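Local atomic coordinates of racemase (Pseudovibrio sp. JE062, PDB entry 3MKC), a protein that belongs to the enolase superfamily, joining a mandelate racemase/muconate lactonizing enzyme-type N-terminal domain to a C-terminal domain of TIM-barrel type. Residues E274-G279 / T305-Q310; G41-G46 / A118-G123; V341-C346 / T356-L361. All blocks are in the same frame, centred on the assembly; numbering follows the deposited sequence.

Contact 1 of 3, residues E274-G279 / T305-Q310; sequences EWITKG and TANNVQ
N307 and V309, just past the end of helix 293-306, pack against I276 in the last turns of helix 268-277. Both belong to the TIM-barrel-like C-terminal domain, and the contact joins two successive outer helices where the second gives way to strand 310-311. The segment opens in that helix: T305 O receives N308 N at 3.1 Å, and T305 OG1 is held by N334 ND2. N307 is the first residue to leave the helical conformation. Its CB rests on the I276 methyl CG2 at 3.7 Å, and the amide carbon CG lies 3.9 Å from the same methyl, so the foot of the asparagine covers it while ND2 turns back to M303 O. The two side chains meet nearly at right angles. N308, with a positive phi of 59°, is the C-prime residue of a Schellman motif: the chain reverses there and V309 N bonds back to A304 O. That reversal brings V309 CG2 to 4.2 Å from both I276 CG1 and I276 CG2, a looser apolar touch. With I276 CG2 anti to its backbone N and CG1 anti to the carbonyl carbon (chi1 -71°), CG2 faces N307 while both branches border V309. L284 of strand 283-284 packs on both I276 and V309, adding an apolar floor from the barrel. Q310 then enters the strand, and its backbone bonds to H282 and L284 complete a beta-alpha-beta crossover of strand 283-284, helix 293-306 and strand 310-311; its OE1 separately reaches Y235 OH. In segment 274-279, E274 O accepts from two donors, K278 N at 2.8 Å and G279 N at 3.2 Å.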
loop_
_atom_site.group_PDB
_atom_site.type_symbol
_atom_site.label_atom_id
_atom_site.label_comp_id
_atom_site.label_asym_id
_atom_site.label_seq_id
_atom_site.Cartn_x
_atom_site.Cartn_y
_atom_site.Cartn_z
ATOM N N GLU A 274 -4.078 -1.842 17.719
ATOM C CA GLU A 274 -3.510 -2.921 18.522
ATOM C C GLU A 274 -2.023 -3.083 18.179
ATOM O O GLU A 274 -1.202 -3.365 19.050
ATOM C CB GLU A 274 -4.280 -4.230 18.280
ATOM C CG GLU A 274 -3.777 -5.406 19.099
ATOM C CD GLU A 274 -4.596 -6.673 18.903
ATOM O OE1 GLU A 274 -5.180 -6.855 17.810
ATOM O OE2 GLU A 274 -4.640 -7.501 19.842
ATOM N N TRP A 275 -1.671 -2.906 16.910
ATOM C CA TRP A 275 -0.262 -3.005 16.543
ATOM C C TRP A 275 0.524 -1.909 17.250
ATOM O O TRP A 275 1.656 -2.115 17.673
ATOM C CB TRP A 275 -0.072 -2.845 15.041
ATOM C CG TRP A 275 -0.252 -4.114 14.290
ATOM C CD1 TRP A 275 -1.388 -4.548 13.674
ATOM C CD2 TRP A 275 0.741 -5.123 14.069
ATOM N NE1 TRP A 275 -1.164 -5.765 13.075
ATOM C CE2 TRP A 275 0.135 -6.141 13.302
ATOM C CE3 TRP A 275 2.085 -5.267 14.444
ATOM C CZ2 TRP A 275 0.827 -7.290 12.900
ATOM C CZ3 TRP A 275 2.775 -6.415 14.046
ATOM C CH2 TRP A 275 2.143 -7.410 13.282
ATOM N N ILE A 276 -0.077 -0.734 17.375
ATOM C CA ILE A 276 0.608 0.372 18.033
ATOM C C ILE A 276 0.811 0.148 19.533
ATOM O O ILE A 276 1.934 0.208 20.033
ATOM C CB ILE A 276 -0.162 1.701 17.856
ATOM C CG1 ILE A 276 -0.063 2.176 16.406
ATOM C CG2 ILE A 276 0.395 2.763 18.803
ATOM C CD1 ILE A 276 -0.904 3.410 16.126
ATOM N N THR A 277 -0.279 -0.110 20.246
ATOM C CA THR A 277 -0.192 -0.275 21.696
ATOM C C THR A 277 0.324 -1.614 22.203
ATOM O O THR A 277 1.061 -1.655 23.185
ATOM C CB THR A 277 -1.554 -0.004 22.366
ATOM O OG1 THR A 277 -2.497 -0.994 21.945
ATOM C CG2 THR A 277 -2.069 1.373 21.980
ATOM N N LYS A 278 -0.056 -2.709 21.553
ATOM C CA LYS A 278 0.386 -4.030 21.995
ATOM C C LYS A 278 1.661 -4.459 21.281
ATOM O O LYS A 278 2.566 -5.037 21.888
ATOM C CB LYS A 278 -0.705 -5.077 21.751
ATOM C CG LYS A 278 -0.395 -6.432 22.377
ATOM C CD LYS A 278 -1.327 -7.524 21.863
ATOM C CE LYS A 278 -2.085 -8.200 22.995
ATOM N NZ LYS A 278 -3.139 -7.319 23.581
ATOM N N GLY A 279 1.721 -4.179 19.983
ATOM C CA GLY A 279 2.896 -4.540 19.214
ATOM C C GLY A 279 4.036 -3.573 19.460
ATOM O O GLY A 279 5.198 -3.927 19.287
ATOM N N THR A 305 0.751 9.207 14.224
ATOM C CA THR A 305 1.548 10.385 14.543
ATOM C C THR A 305 1.467 10.724 16.034
ATOM O O THR A 305 2.477 11.033 16.670
ATOM C CB THR A 305 1.079 11.581 13.715
ATOM O OG1 THR A 305 1.370 11.332 12.333
ATOM C CG2 THR A 305 1.762 12.865 14.171
ATOM N N ALA A 306 0.265 10.646 16.593
ATOM C CA ALA A 306 0.080 10.961 18.007
ATOM C C ALA A 306 0.849 9.977 18.890
ATOM O O ALA A 306 1.227 10.307 20.009
ATOM C CB ALA A 306 -1.411 10.927 18.357
ATOM N N ASN A 307 1.073 8.771 18.382
ATOM C CA ASN A 307 1.782 7.735 19.137
ATOM C C ASN A 307 3.235 7.539 18.687
ATOM O O ASN A 307 3.859 6.527 19.018
ATOM C CB ASN A 307 1.016 6.412 19.025
ATOM C CG ASN A 307 -0.270 6.415 19.833
ATOM O OD1 ASN A 307 -0.250 6.198 21.049
ATOM N ND2 ASN A 307 -1.396 6.669 19.171
ATOM N N ASN A 308 3.766 8.504 17.935
ATOM C CA ASN A 308 5.151 8.436 17.454
ATOM C C ASN A 308 5.431 7.203 16.603
ATOM O O ASN A 308 6.489 6.577 16.708
ATOM C CB ASN A 308 6.116 8.470 18.637
ATOM C CG ASN A 308 5.922 9.697 19.497
ATOM O OD1 ASN A 308 6.214 10.825 19.077
ATOM N ND2 ASN A 308 5.414 9.491 20.707
ATOM N N VAL A 309 4.477 6.878 15.743
ATOM C CA VAL A 309 4.584 5.733 14.854
ATOM C C VAL A 309 4.499 6.201 13.405
ATOM O O VAL A 309 3.593 6.944 13.040
ATOM C CB VAL A 309 3.448 4.731 15.137
ATOM C CG1 VAL A 309 3.416 3.634 14.084
ATOM C CG2 VAL A 309 3.643 4.126 16.525
ATOM N N GLN A 310 5.449 5.762 12.588
ATOM C CA GLN A 310 5.464 6.127 11.176
ATOM C C GLN A 310 4.545 5.216 10.394
ATOM O O GLN A 310 4.278 4.090 10.809
ATOM C CB GLN A 310 6.875 5.972 10.595
ATOM C CG GLN A 310 7.938 6.779 11.293
ATOM C CD GLN A 310 9.237 6.807 10.503
ATOM O OE1 GLN A 310 9.570 5.848 9.802
ATOM N NE2 GLN A 310 9.979 7.898 10.621
#

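Contact 2 of 3, residues G41-G46 / A118-G123; sequences GVYGLG and AGKQLG
Strand 43-48, an outermost strand of the three-stranded antiparallel sheet in the mandelate racemase-type N-terminal domain, meets the last turn of helix 102-122 where Y43, at the start of the strand, and V42 just before it touch K120. The lysine does most of the work. Its CB slides past the V42 methyl CG1 at 4.1 Å, the two side chains running in opposite directions, and the chain then kinks at chi3 (69°) toward the strand. CE comes within 3.3 Å of Y43 O, and NZ donates to that same oxygen at 2.7 Å with a C=O...N angle of 153°. The ammonium also stands over one face of the Y43 ring, 4.3 Å from its centroid and 25° off the normal, a cation-pi contact. One positive group is thus shared by the carbonyl and the ring of a single residue, although the CB of Y43 leaves the strand away from the helix: CG lies between the backbone N and the carbonyl carbon, which keeps the ring beside its own C=O. K35 of strand 29-38 makes a second cation-pi contact with this ring, and the phenol OH bonds D377 OD1, so the tyrosine is fixed at its far end too. A second link between strand and helix runs through D38, whose OD1 accepts V42 N while OD2 accepts Q121 NE2. Y43 N is buried by the contact and has no partner in the model. The K120 chain lies close to the strand carbonyl even before the ammonium, with CD 3.4 Å from Y43 O.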
loop_
_atom_site.group_PDB
_atom_site.type_symbol
_atom_site.label_atom_id
_atom_site.label_comp_id
_atom_site.label_asym_id
_atom_site.label_seq_id
_atom_site.Cartn_x
_atom_site.Cartn_y
_atom_site.Cartn_z
ATOM N N GLY A 41 -21.819 10.270 -16.055
ATOM C CA GLY A 41 -20.860 9.465 -16.795
ATOM C C GLY A 41 -19.418 9.601 -16.339
ATOM O O GLY A 41 -18.528 8.940 -16.873
ATOM N N VAL A 42 -19.173 10.466 -15.364
ATOM C CA VAL A 42 -17.820 10.645 -14.853
ATOM C C VAL A 42 -17.541 9.466 -13.934
ATOM O O VAL A 42 -18.436 9.009 -13.226
ATOM C CB VAL A 42 -17.695 11.947 -14.044
ATOM C CG1 VAL A 42 -16.255 12.147 -13.608
ATOM C CG2 VAL A 42 -18.162 13.128 -14.886
ATOM N N TYR A 43 -16.312 8.966 -13.941
ATOM C CA TYR A 43 -15.990 7.829 -13.087
ATOM C C TYR A 43 -14.668 7.951 -12.337
ATOM O O TYR A 43 -13.801 8.758 -12.687
ATOM C CB TYR A 43 -16.007 6.534 -13.910
ATOM C CG TYR A 43 -15.000 6.488 -15.033
ATOM C CD1 TYR A 43 -13.652 6.248 -14.776
ATOM C CD2 TYR A 43 -15.394 6.678 -16.363
ATOM C CE1 TYR A 43 -12.719 6.192 -15.809
ATOM C CE2 TYR A 43 -14.469 6.627 -17.404
ATOM C CZ TYR A 43 -13.133 6.380 -17.119
ATOM O OH TYR A 43 -12.210 6.284 -18.136
ATOM N N GLY A 44 -14.548 7.150 -11.284
ATOM C CA GLY A 44 -13.356 7.123 -10.462
ATOM C C GLY A 44 -12.833 5.700 -10.439
ATOM O O GLY A 44 -13.612 4.740 -10.473
ATOM N N LEU A 45 -11.516 5.561 -10.368
ATOM C CA LEU A 45 -10.884 4.255 -10.372
ATOM C C LEU A 45 -10.143 3.947 -9.080
ATOM O O LEU A 45 -9.426 4.789 -8.546
ATOM C CB LEU A 45 -9.895 4.167 -11.536
ATOM C CG LEU A 45 -10.502 4.343 -12.929
ATOM C CD1 LEU A 45 -9.403 4.551 -13.950
ATOM C CD2 LEU A 45 -11.338 3.120 -13.266
ATOM N N GLY A 46 -10.331 2.726 -8.596
ATOM C CA GLY A 46 -9.662 2.274 -7.391
ATOM C C GLY A 46 -9.381 0.808 -7.622
ATOM O O GLY A 46 -9.687 0.290 -8.690
ATOM N N ALA A 118 -14.576 12.021 -6.788
ATOM C CA ALA A 118 -14.844 13.308 -6.146
ATOM C C ALA A 118 -13.911 14.398 -6.665
ATOM O O ALA A 118 -14.322 15.543 -6.869
ATOM C CB ALA A 118 -14.699 13.182 -4.629
ATOM N N GLY A 119 -12.650 14.035 -6.867
ATOM C CA GLY A 119 -11.684 14.997 -7.362
ATOM C C GLY A 119 -12.029 15.417 -8.777
ATOM O O GLY A 119 -12.006 16.603 -9.108
ATOM N N LYS A 120 -12.351 14.445 -9.621
ATOM C CA LYS A 120 -12.683 14.746 -11.007
ATOM C C LYS A 120 -13.927 15.611 -11.131
ATOM O O LYS A 120 -14.000 16.463 -12.015
ATOM C CB LYS A 120 -12.820 13.446 -11.807
ATOM C CG LYS A 120 -11.472 12.756 -12.024
ATOM C CD LYS A 120 -11.604 11.336 -12.566
ATOM C CE LYS A 120 -12.121 11.297 -13.994
ATOM N NZ LYS A 120 -12.128 9.894 -14.525
ATOM N N GLN A 121 -14.899 15.414 -10.244
ATOM C CA GLN A 121 -16.109 16.224 -10.274
ATOM C C GLN A 121 -15.763 17.663 -9.888
ATOM O O GLN A 121 -16.206 18.618 -10.528
ATOM C CB GLN A 121 -17.164 15.692 -9.286
ATOM C CG GLN A 121 -17.733 14.297 -9.573
ATOM C CD GLN A 121 -18.864 13.932 -8.615
ATOM O OE1 GLN A 121 -18.797 14.230 -7.423
ATOM N NE2 GLN A 121 -19.903 13.274 -9.132
ATOM N N LEU A 122 -14.961 17.808 -8.836
ATOM C CA LEU A 122 -14.575 19.118 -8.331
ATOM C C LEU A 122 -13.382 19.732 -9.048
ATOM O O LEU A 122 -13.027 20.887 -8.800
ATOM C CB LEU A 122 -14.266 19.018 -6.837
ATOM C CG LEU A 122 -15.424 18.585 -5.939
ATOM C CD1 LEU A 122 -14.901 18.252 -4.545
ATOM C CD2 LEU A 122 -16.458 19.687 -5.879
ATOM N N GLY A 123 -12.761 18.961 -9.931
ATOM C CA GLY A 123 -11.610 19.461 -10.654
ATOM C C GLY A 123 -10.439 19.764 -9.739
ATOM O O GLY A 123 -9.747 20.764 -9.919
#

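Contact 3 of 3, residues V341-C346 / T356-L361; sequences VHPEFC and TPEAEL
E358 reaches across to P343 while L361 closes on H342, joining two loops of the TIM-barrel-like C-terminal domain. The first, 341-346, leaves strand 339-340, which pairs in parallel with strand 137-143; the second, 356-361, leads to strand 366-367, the antiparallel neighbour of that same strand. From CB, which points toward the opposite loop, the E358 chain sets out anti to its backbone N (chi1 -175°) and bends at chi2 (70°), laying the carboxylate against the proline ring. CG lies 3.9 Å from P343 CG. CD comes closer, 3.6 Å from that ring carbon, and OE1 stands 3.7 Å from it as well. OE2 sits 3.9 Å from P343 CD, but its strong partners lie beyond the two loops: a salt bridge to R351 NH2 and a hydrogen bond with Y340 OH. R351 and Y340 help to place OE2, OE1 is also hydrogen-bonded outside the two loops, and the proline supplies an apolar wall beside the group. P343 also touches its own neighbour, its CD lying 3.1 Å above the plane of the H342 imidazole, toward the rim. The imidazole is steadied from another direction as well: ND1 accepts E344 N at 2.9 Å, nearly in the ring plane and fairly straight at 163°. This bond ties the histidine to the turn that follows it, in which F345 N also bonds back to H342 O. On the other side of the interface L361, packed against P140 and F366, meets the imidazole obliquely: its CD2 methyl is 3.9 Å from H342 CD2, and its CB is 4.0 Å from H342 NE2.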
loop_
_atom_site.group_PDB
_atom_site.type_symbol
_atom_site.label_atom_id
_atom_site.label_comp_id
_atom_site.label_asym_id
_atom_site.label_seq_id
_atom_site.Cartn_x
_atom_site.Cartn_y
_atom_site.Cartn_z
ATOM N N VAL A 341 6.513 0.982 -6.202
ATOM C CA VAL A 341 7.092 0.028 -7.130
ATOM C C VAL A 341 7.196 0.800 -8.437
ATOM O O VAL A 341 6.198 1.291 -8.965
ATOM C CB VAL A 341 6.196 -1.224 -7.294
ATOM C CG1 VAL A 341 4.815 -0.826 -7.785
ATOM C CG2 VAL A 341 6.849 -2.210 -8.259
ATOM N N HIS A 342 8.416 0.946 -8.933
ATOM C CA HIS A 342 8.650 1.693 -10.156
ATOM C C HIS A 342 8.831 0.753 -11.345
ATOM O O HIS A 342 9.410 -0.323 -11.208
ATOM C CB HIS A 342 9.884 2.580 -9.981
ATOM C CG HIS A 342 10.063 3.587 -11.069
ATOM N ND1 HIS A 342 10.534 3.255 -12.323
ATOM C CD2 HIS A 342 9.795 4.914 -11.108
ATOM C CE1 HIS A 342 10.546 4.333 -13.085
ATOM N NE2 HIS A 342 10.102 5.354 -12.371
ATOM N N PRO A 343 8.326 1.151 -12.527
ATOM C CA PRO A 343 8.408 0.370 -13.767
ATOM C C PRO A 343 9.820 -0.000 -14.218
ATOM O O PRO A 343 10.035 -1.080 -14.766
ATOM C CB PRO A 343 7.700 1.263 -14.779
ATOM C CG PRO A 343 6.694 1.975 -13.947
ATOM C CD PRO A 343 7.505 2.356 -12.733
ATOM N N GLU A 344 10.780 0.889 -13.999
ATOM C CA GLU A 344 12.158 0.613 -14.401
ATOM C C GLU A 344 12.919 -0.143 -13.316
ATOM O O GLU A 344 14.111 -0.429 -13.464
ATOM C CB GLU A 344 12.890 1.920 -14.728
ATOM C CG GLU A 344 12.345 2.646 -15.951
ATOM C CD GLU A 344 13.088 3.936 -16.255
ATOM O OE1 GLU A 344 14.315 3.883 -16.490
ATOM O OE2 GLU A 344 12.442 5.003 -16.263
ATOM N N PHE A 345 12.224 -0.465 -12.228
ATOM C CA PHE A 345 12.835 -1.181 -11.109
ATOM C C PHE A 345 12.000 -2.378 -10.682
ATOM O O PHE A 345 11.962 -2.729 -9.501
ATOM C CB PHE A 345 13.013 -0.234 -9.920
ATOM C CG PHE A 345 14.110 0.768 -10.106
ATOM C CD1 PHE A 345 15.420 0.452 -9.773
ATOM C CD2 PHE A 345 13.839 2.022 -10.639
ATOM C CE1 PHE A 345 16.448 1.374 -9.968
ATOM C CE2 PHE A 345 14.854 2.945 -10.837
ATOM C CZ PHE A 345 16.162 2.622 -10.500
ATOM N N CYS A 346 11.323 -3.000 -11.638
ATOM C CA CYS A 346 10.497 -4.157 -11.335
ATOM C C CYS A 346 9.937 -4.773 -12.604
ATOM O O CYS A 346 9.980 -4.173 -13.677
ATOM C CB CYS A 346 9.324 -3.751 -10.443
ATOM S SG CYS A 346 7.953 -3.009 -11.365
ATOM N N THR A 356 -2.760 4.789 -16.998
ATOM C CA THR A 356 -1.874 5.822 -17.522
ATOM C C THR A 356 -2.362 7.180 -17.035
ATOM O O THR A 356 -3.552 7.372 -16.801
ATOM C CB THR A 356 -1.888 5.810 -19.069
ATOM O OG1 THR A 356 -0.918 6.739 -19.573
ATOM C CG2 THR A 356 -3.259 6.201 -19.579
ATOM N N PRO A 357 -1.447 8.147 -16.872
ATOM C CA PRO A 357 -0.005 8.048 -17.106
ATOM C C PRO A 357 0.744 7.588 -15.860
ATOM O O PRO A 357 0.141 7.367 -14.813
ATOM C CB PRO A 357 0.364 9.470 -17.490
ATOM C CG PRO A 357 -0.506 10.269 -16.576
ATOM C CD PRO A 357 -1.843 9.548 -16.640
ATOM N N GLU A 358 2.059 7.451 -15.991
ATOM C CA GLU A 358 2.937 7.043 -14.897
ATOM C C GLU A 358 3.636 8.309 -14.410
ATOM O O GLU A 358 4.161 9.080 -15.218
ATOM C CB GLU A 358 3.985 6.049 -15.413
ATOM C CG GLU A 358 4.883 5.449 -14.347
ATOM C CD GLU A 358 4.142 4.488 -13.445
ATOM O OE1 GLU A 358 3.402 3.632 -13.978
ATOM O OE2 GLU A 358 4.303 4.580 -12.210
ATOM N N ALA A 359 3.640 8.531 -13.099
ATOM C CA ALA A 359 4.278 9.719 -12.544
ATOM C C ALA A 359 5.783 9.673 -12.780
ATOM O O ALA A 359 6.420 8.636 -12.597
ATOM C CB ALA A 359 3.989 9.821 -11.054
ATOM N N GLU A 360 6.352 10.804 -13.176
ATOM C CA GLU A 360 7.782 10.867 -13.436
ATOM C C GLU A 360 8.597 11.045 -12.161
ATOM O O GLU A 360 8.407 12.003 -11.410
ATOM C CB GLU A 360 8.096 11.998 -14.424
ATOM C CG GLU A 360 7.587 11.735 -15.844
ATOM C CD GLU A 360 8.078 12.765 -16.857
ATOM O OE1 GLU A 360 7.335 13.731 -17.161
ATOM O OE2 GLU A 360 9.220 12.604 -17.342
ATOM N N LEU A 361 9.498 10.102 -11.919
ATOM C CA LEU A 361 10.357 10.152 -10.743
ATOM C C LEU A 361 11.559 11.013 -11.112
ATOM O O LEU A 361 12.357 10.641 -11.976
ATOM C CB LEU A 361 10.809 8.742 -10.366
ATOM C CG LEU A 361 11.534 8.601 -9.028
ATOM C CD1 LEU A 361 10.572 8.935 -7.894
ATOM C CD2 LEU A 361 12.066 7.187 -8.876
#

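Overall arrangement
Contact 2 lies in the N-terminal domain, whereas contacts 1 and 3 both fall within the TIM-barrel-like domain, on opposite sides of the chain's centre with their own centres 31 Å apart. Contacts 2 and 3 come nearest to each other, about 7 Å between closest atoms and 23 Å between centres. D377 links them between the two family regions: its OD1 is hydrogen-bonded to the Y43 hydroxyl of contact 2, and its backbone bonds T356, which lies in segment 356-361 without itself touching segment 341-346. Contact 1 is remote from both, with nearest atoms about 17 Å from contact 3 and about 23 Å from contact 2.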